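Long-range contact in AxyAgu115A (Amphibacillus xylanus NBRC 15112, PDB 6NPS), which probably removes glucuronic acid side groups from arabinoglucuronoxylan, as a family GH115 alpha-glucuronidase: residues A[399-412]-A[438-452]. The protein carries 3 engineered substitutions. Residues are numbered along the deposited sequence; the frame is centred on the assembly and turned at random.
Sequences RKHSGGYGMYYHFD and AYDFGVRDLWIVNVG. With GOL (glycerol), chain E.
Tyr405 to His410 pair in parallel with Leu446 to Asn450 as the seventh and eighth strands of the eight-stranded parallel sheet of a TIM-barrel-type domain, consistent with the family, and helix 428-440 makes the beta-alpha-beta crossover between them. The backbone bonds alternate: Ile448 N reaches Met407 O at 2.9 Å, Tyr409 N takes Ile448 O, Asn450 N takes Tyr409 O, and Phe411 N extends the pairing to Asn450 O. At the start, Tyr405 O lies 3.0 Å from its donor Asp445 N, and one water bridges Tyr405 N, Arg444 N and Asp445 OD1. Just upstream, Gly442 closes the crossover helix in a Schellman motif, and the Phe441-Gly442 peptide lies over one face of the Arg399 guanidinium.

At the C-terminal ends, Tyr408 and Asn450 run side by side, ring and amide planes only 10° apart. Asn450 CG stands anti to the backbone N (chi1 -174°), which brings ND2 to Tyr408 OH at 3.2 Å, the phenol oxygen 27° out of the amide plane. Asn450 OD1 accepts from Gly452 N at 2.9 Å, an Asx turn that fixes the amide. An alanine here would probably leave Tyr408 OH and Gly452 N without these mates and let the turn loosen. On the face carrying Met407, Trp447 and Val449, Val449 CG2 sits 3.3 Å from the centroid of the ring of Phe411, which follows the strand, almost on the ring normal, a CH-pi contact.

Asn176 takes Asn450 ND2, Asp384 holds His410 ND1, and a glycerol, probably from the crystallisation liquor, bonds to Tyr408 OH, consistent with a pocket at this end of the barrel. Strands 379-383 and 170-174 flank the pair, while Met407, Tyr409, Phe411 and Trp447 pack against helix 428-440.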
loop_
_atom_site.group_PDB
_atom_site.type_symbol
_atom_site.label_atom_id
_atom_site.label_comp_id
_atom_site.label_asym_id
_atom_site.label_seq_id
_atom_site.Cartn_x
_atom_site.Cartn_y
_atom_site.Cartn_z
ATOM N N ARG A 399 19.561 -27.543 -40.118
ATOM C CA ARG A 399 18.430 -28.152 -40.798
ATOM C C ARG A 399 18.846 -29.319 -41.673
ATOM O O ARG A 399 17.980 -30.040 -42.174
ATOM C CB ARG A 399 17.683 -27.093 -41.619
ATOM C CG ARG A 399 17.003 -26.053 -40.698
ATOM C CD ARG A 399 16.523 -24.842 -41.491
ATOM N NE ARG A 399 15.357 -25.166 -42.291
ATOM C CZ ARG A 399 14.473 -24.264 -42.725
ATOM N NH1 ARG A 399 14.636 -22.972 -42.454
ATOM N NH2 ARG A 399 13.429 -24.664 -43.436
ATOM N N LYS A 400 20.146 -29.534 -41.839
ATOM C CA LYS A 400 20.656 -30.726 -42.506
ATOM C C LYS A 400 20.516 -31.991 -41.656
ATOM O O LYS A 400 20.768 -33.092 -42.164
ATOM C CB LYS A 400 22.120 -30.496 -42.870
ATOM C CG LYS A 400 22.332 -29.761 -44.187
ATOM C CD LYS A 400 23.481 -30.425 -44.986
ATOM C CE LYS A 400 23.191 -30.576 -46.495
ATOM N NZ LYS A 400 22.251 -31.700 -46.832
ATOM N N HIS A 401 20.131 -31.865 -40.389
ATOM C CA HIS A 401 20.207 -32.986 -39.451
ATOM C C HIS A 401 19.206 -34.059 -39.836
ATOM O O HIS A 401 17.997 -33.817 -39.905
ATOM C CB HIS A 401 19.950 -32.505 -38.026
ATOM C CG HIS A 401 19.821 -33.612 -37.022
ATOM N ND1 HIS A 401 20.899 -34.363 -36.593
ATOM C CD2 HIS A 401 18.742 -34.097 -36.364
ATOM C CE1 HIS A 401 20.490 -35.256 -35.707
ATOM N NE2 HIS A 401 19.186 -35.119 -35.555
ATOM N N SER A 402 19.707 -35.243 -40.125
ATOM C CA SER A 402 18.817 -36.356 -40.376
ATOM C C SER A 402 18.217 -36.802 -39.050
ATOM O O SER A 402 18.926 -36.994 -38.058
ATOM C CB SER A 402 19.584 -37.483 -41.071
ATOM O OG SER A 402 19.010 -38.734 -40.764
ATOM N N GLY A 403 16.908 -36.973 -39.022
ATOM C CA GLY A 403 16.184 -37.158 -37.792
ATOM C C GLY A 403 15.234 -36.011 -37.524
ATOM O O GLY A 403 14.217 -36.203 -36.852
ATOM N N GLY A 404 15.542 -34.831 -38.056
ATOM C CA GLY A 404 14.623 -33.712 -37.914
ATOM C C GLY A 404 14.495 -33.190 -36.484
ATOM O O GLY A 404 15.236 -33.563 -35.557
ATOM N N TYR A 405 13.505 -32.315 -36.311
ATOM C CA TYR A 405 13.337 -31.539 -35.093
ATOM C C TYR A 405 11.905 -31.633 -34.605
ATOM O O TYR A 405 10.952 -31.821 -35.388
ATOM C CB TYR A 405 13.713 -30.051 -35.311
ATOM C CG TYR A 405 15.193 -29.911 -35.563
ATOM C CD1 TYR A 405 16.080 -29.740 -34.498
ATOM C CD2 TYR A 405 15.707 -29.979 -36.857
ATOM C CE1 TYR A 405 17.425 -29.626 -34.724
ATOM C CE2 TYR A 405 17.058 -29.862 -37.097
ATOM C CZ TYR A 405 17.920 -29.683 -36.017
ATOM O OH TYR A 405 19.292 -29.604 -36.223
ATOM N N GLY A 406 11.764 -31.455 -33.304
ATOM C CA GLY A 406 10.470 -31.421 -32.661
ATOM C C GLY A 406 10.219 -30.113 -31.939
ATOM O O GLY A 406 11.155 -29.363 -31.658
ATOM N N MET A 407 8.969 -29.826 -31.620
ATOM C CA MET A 407 8.649 -28.665 -30.790
ATOM C C MET A 407 7.681 -29.097 -29.705
ATOM O O MET A 407 6.655 -29.740 -29.983
ATOM C CB MET A 407 8.046 -27.511 -31.603
ATOM C CG MET A 407 7.645 -26.248 -30.717
ATOM S SD MET A 407 9.087 -25.577 -29.798
ATOM C CE MET A 407 10.214 -25.222 -31.139
ATOM N N TYR A 408 8.020 -28.752 -28.467
ATOM C CA TYR A 408 7.181 -28.971 -27.298
ATOM C C TYR A 408 6.670 -27.608 -26.839
ATOM O O TYR A 408 7.462 -26.749 -26.439
ATOM C CB TYR A 408 7.998 -29.684 -26.219
ATOM C CG TYR A 408 7.285 -29.847 -24.907
ATOM C CD1 TYR A 408 5.912 -30.042 -24.855
ATOM C CD2 TYR A 408 8.005 -29.817 -23.708
ATOM C CE1 TYR A 408 5.249 -30.177 -23.621
ATOM C CE2 TYR A 408 7.366 -29.978 -22.478
ATOM C CZ TYR A 408 5.993 -30.138 -22.445
ATOM O OH TYR A 408 5.361 -30.267 -21.225
ATOM N N TYR A 409 5.356 -27.403 -26.946
ATOM C CA TYR A 409 4.668 -26.130 -26.762
ATOM C C TYR A 409 3.743 -26.268 -25.554
ATOM O O TYR A 409 3.408 -27.384 -25.153
ATOM C CB TYR A 409 3.887 -25.762 -28.048
ATOM C CG TYR A 409 3.499 -24.299 -28.125
ATOM C CD1 TYR A 409 4.425 -23.325 -28.533
ATOM C CD2 TYR A 409 2.222 -23.895 -27.797
ATOM C CE1 TYR A 409 4.079 -21.964 -28.591
ATOM C CE2 TYR A 409 1.855 -22.504 -27.841
ATOM C CZ TYR A 409 2.796 -21.568 -28.254
ATOM O OH TYR A 409 2.471 -20.221 -28.318
ATOM N N HIS A 410 3.422 -25.148 -24.884
ATOM C CA HIS A 410 2.590 -25.178 -23.675
ATOM C C HIS A 410 1.316 -24.350 -23.848
ATOM O O HIS A 410 1.381 -23.167 -24.195
ATOM C CB HIS A 410 3.344 -24.629 -22.452
ATOM C CG HIS A 410 4.357 -25.574 -21.883
ATOM N ND1 HIS A 410 5.588 -25.769 -22.469
ATOM C CD2 HIS A 410 4.316 -26.400 -20.802
ATOM C CE1 HIS A 410 6.271 -26.643 -21.761
ATOM N NE2 HIS A 410 5.529 -27.039 -20.740
ATOM N N PHE A 411 0.166 -24.971 -23.564
ATOM C CA PHE A 411 -1.093 -24.303 -23.253
ATOM C C PHE A 411 -1.361 -24.286 -21.763
ATOM O O PHE A 411 -2.394 -23.756 -21.351
ATOM C CB PHE A 411 -2.301 -25.017 -23.907
ATOM C CG PHE A 411 -2.296 -25.033 -25.417
ATOM C CD1 PHE A 411 -1.488 -24.183 -26.151
ATOM C CD2 PHE A 411 -3.136 -25.908 -26.098
ATOM C CE1 PHE A 411 -1.523 -24.172 -27.535
ATOM C CE2 PHE A 411 -3.153 -25.924 -27.497
ATOM C CZ PHE A 411 -2.338 -25.068 -28.213
ATOM N N ASP A 412 -0.484 -24.900 -20.956
ATOM C CA ASP A 412 -0.698 -25.164 -19.536
ATOM C C ASP A 412 0.673 -25.378 -18.928
ATOM O O ASP A 412 1.515 -26.032 -19.541
ATOM C CB ASP A 412 -1.596 -26.396 -19.375
ATOM C CG ASP A 412 -2.132 -26.604 -17.958
ATOM O OD1 ASP A 412 -1.345 -26.976 -17.055
ATOM O OD2 ASP A 412 -3.368 -26.443 -17.760
ATOM N N ALA A 438 8.114 -21.884 -36.172
ATOM C CA ALA A 438 8.859 -23.126 -35.933
ATOM C C ALA A 438 8.905 -23.984 -37.191
ATOM O O ALA A 438 9.963 -24.519 -37.561
ATOM C CB ALA A 438 8.211 -23.889 -34.790
ATOM N N TYR A 439 7.781 -24.065 -37.916
ATOM C CA TYR A 439 7.779 -24.788 -39.188
ATOM C C TYR A 439 8.691 -24.126 -40.210
ATOM O O TYR A 439 9.423 -24.804 -40.937
ATOM C CB TYR A 439 6.347 -24.867 -39.717
ATOM C CG TYR A 439 6.149 -25.823 -40.859
ATOM C CD1 TYR A 439 6.443 -25.445 -42.164
ATOM C CD2 TYR A 439 5.655 -27.104 -40.637
ATOM C CE1 TYR A 439 6.239 -26.332 -43.241
ATOM C CE2 TYR A 439 5.455 -27.978 -41.684
ATOM C CZ TYR A 439 5.750 -27.586 -42.982
ATOM O OH TYR A 439 5.541 -28.454 -44.022
ATOM N N ASP A 440 8.635 -22.796 -40.299
ATOM C CA ASP A 440 9.494 -22.051 -41.215
ATOM C C ASP A 440 10.974 -22.289 -40.933
ATOM O O ASP A 440 11.802 -22.230 -41.847
ATOM C CB ASP A 440 9.195 -20.551 -41.119
ATOM C CG ASP A 440 7.749 -20.172 -41.594
ATOM O OD1 ASP A 440 7.090 -20.979 -42.314
ATOM O OD2 ASP A 440 7.281 -19.036 -41.235
ATOM N N PHE A 441 11.345 -22.485 -39.680
ATOM C CA PHE A 441 12.736 -22.784 -39.370
ATOM C C PHE A 441 13.055 -24.281 -39.491
ATOM O O PHE A 441 14.124 -24.711 -39.046
ATOM C CB PHE A 441 13.086 -22.313 -37.958
ATOM C CG PHE A 441 13.440 -20.832 -37.856
ATOM C CD1 PHE A 441 12.443 -19.873 -37.911
ATOM C CD2 PHE A 441 14.770 -20.427 -37.682
ATOM C CE1 PHE A 441 12.743 -18.519 -37.789
ATOM C CE2 PHE A 441 15.094 -19.095 -37.560
ATOM C CZ PHE A 441 14.070 -18.131 -37.604
ATOM N N GLY A 442 12.138 -25.082 -40.021
ATOM C CA GLY A 442 12.427 -26.478 -40.266
ATOM C C GLY A 442 12.128 -27.402 -39.108
ATOM O O GLY A 442 12.714 -28.481 -39.037
ATOM N N VAL A 443 11.220 -27.034 -38.211
ATOM C CA VAL A 443 10.794 -27.913 -37.120
ATOM C C VAL A 443 9.530 -28.612 -37.588
ATOM O O VAL A 443 8.422 -28.087 -37.432
ATOM C CB VAL A 443 10.540 -27.153 -35.819
ATOM C CG1 VAL A 443 10.128 -28.171 -34.691
ATOM C CG2 VAL A 443 11.802 -26.405 -35.396
ATOM N N ARG A 444 9.681 -29.814 -38.124
ATOM C CA ARG A 444 8.590 -30.413 -38.872
ATOM C C ARG A 444 8.348 -31.878 -38.573
ATOM O O ARG A 444 7.422 -32.451 -39.148
ATOM C CB ARG A 444 8.843 -30.262 -40.380
ATOM C CG ARG A 444 8.814 -28.826 -40.824
ATOM C CD ARG A 444 9.212 -28.665 -42.259
ATOM N NE ARG A 444 9.403 -27.256 -42.554
ATOM C CZ ARG A 444 9.668 -26.777 -43.763
ATOM N NH1 ARG A 444 9.765 -27.612 -44.807
ATOM N NH2 ARG A 444 9.867 -25.482 -43.930
ATOM N N ASP A 445 9.132 -32.505 -37.706
ATOM C CA ASP A 445 8.960 -33.936 -37.491
ATOM C C ASP A 445 8.058 -34.268 -36.315
ATOM O O ASP A 445 7.336 -35.269 -36.356
ATOM C CB ASP A 445 10.324 -34.586 -37.303
ATOM C CG ASP A 445 11.020 -34.825 -38.646
ATOM O OD1 ASP A 445 11.423 -33.831 -39.305
ATOM O OD2 ASP A 445 11.127 -36.003 -39.054
ATOM N N LEU A 446 8.045 -33.444 -35.278
ATOM C CA LEU A 446 7.231 -33.784 -34.123
ATOM C C LEU A 446 6.724 -32.500 -33.490
ATOM O O LEU A 446 7.508 -31.575 -33.275
ATOM C CB LEU A 446 8.070 -34.607 -33.116
ATOM C CG LEU A 446 7.348 -35.117 -31.871
ATOM C CD1 LEU A 446 8.026 -36.414 -31.346
ATOM C CD2 LEU A 446 7.416 -34.076 -30.785
ATOM N N TRP A 447 5.426 -32.447 -33.171
ATOM C CA TRP A 447 4.842 -31.309 -32.474
ATOM C C TRP A 447 3.998 -31.863 -31.344
ATOM O O TRP A 447 3.064 -32.636 -31.594
ATOM C CB TRP A 447 3.905 -30.453 -33.362
ATOM C CG TRP A 447 4.493 -29.490 -34.340
ATOM C CD1 TRP A 447 5.800 -29.407 -34.770
ATOM C CD2 TRP A 447 3.767 -28.480 -35.057
ATOM N NE1 TRP A 447 5.922 -28.395 -35.690
ATOM C CE2 TRP A 447 4.686 -27.818 -35.893
ATOM C CE3 TRP A 447 2.423 -28.074 -35.071
ATOM C CZ2 TRP A 447 4.308 -26.775 -36.731
ATOM C CZ3 TRP A 447 2.052 -27.010 -35.920
ATOM C CH2 TRP A 447 2.999 -26.401 -36.744
ATOM N N ILE A 448 4.262 -31.435 -30.115
ATOM C CA ILE A 448 3.406 -31.870 -29.021
ATOM C C ILE A 448 3.109 -30.666 -28.118
ATOM O O ILE A 448 3.972 -29.807 -27.907
ATOM C CB ILE A 448 4.080 -33.039 -28.266
ATOM C CG1 ILE A 448 3.169 -33.545 -27.134
ATOM C CG2 ILE A 448 5.494 -32.630 -27.778
ATOM C CD1 ILE A 448 3.482 -35.002 -26.665
ATOM N N VAL A 449 1.884 -30.576 -27.601
ATOM C CA VAL A 449 1.523 -29.449 -26.738
ATOM C C VAL A 449 1.095 -29.957 -25.372
ATOM O O VAL A 449 0.363 -30.934 -25.261
ATOM C CB VAL A 449 0.450 -28.536 -27.392
ATOM C CG1 VAL A 449 -0.801 -29.358 -27.869
ATOM C CG2 VAL A 449 -0.003 -27.423 -26.410
ATOM N N ASN A 450 1.571 -29.287 -24.318
ATOM C CA ASN A 450 1.084 -29.544 -22.971
ATOM C C ASN A 450 -0.305 -28.938 -22.793
ATOM O O ASN A 450 -0.462 -27.704 -22.844
ATOM C CB ASN A 450 2.062 -28.946 -21.945
ATOM C CG ASN A 450 1.714 -29.293 -20.503
ATOM O OD1 ASN A 450 0.542 -29.485 -20.129
ATOM N ND2 ASN A 450 2.754 -29.388 -19.669
ATOM N N VAL A 451 -1.312 -29.787 -22.561
ATOM C CA VAL A 451 -2.697 -29.310 -22.459
ATOM C C VAL A 451 -3.236 -29.461 -21.049
ATOM O O VAL A 451 -4.447 -29.415 -20.865
ATOM C CB VAL A 451 -3.650 -30.016 -23.441
ATOM C CG1 VAL A 451 -3.377 -29.647 -24.890
ATOM C CG2 VAL A 451 -3.613 -31.545 -23.180
ATOM N N GLY A 452 -2.369 -29.666 -20.051
ATOM C CA GLY A 452 -2.871 -29.807 -18.692
ATOM C C GLY A 452 -3.902 -30.915 -18.551
ATOM O O GLY A 452 -3.650 -32.055 -18.954
HETATM C C1 GOL E . 13.190 -28.227 -43.266
HETATM O O1 GOL E . 14.231 -27.390 -43.682
HETATM C C2 GOL E . 13.811 -29.619 -42.897
HETATM O O2 GOL E . 13.640 -29.990 -41.531
HETATM C C3 GOL E . 13.158 -30.604 -43.926
HETATM O O3 GOL E . 13.485 -31.911 -43.550
HETATM O O HOH W 1 12.060 -31.448 -38.646
HETATM O O HOH W 2 -5.950 -27.474 -19.221
#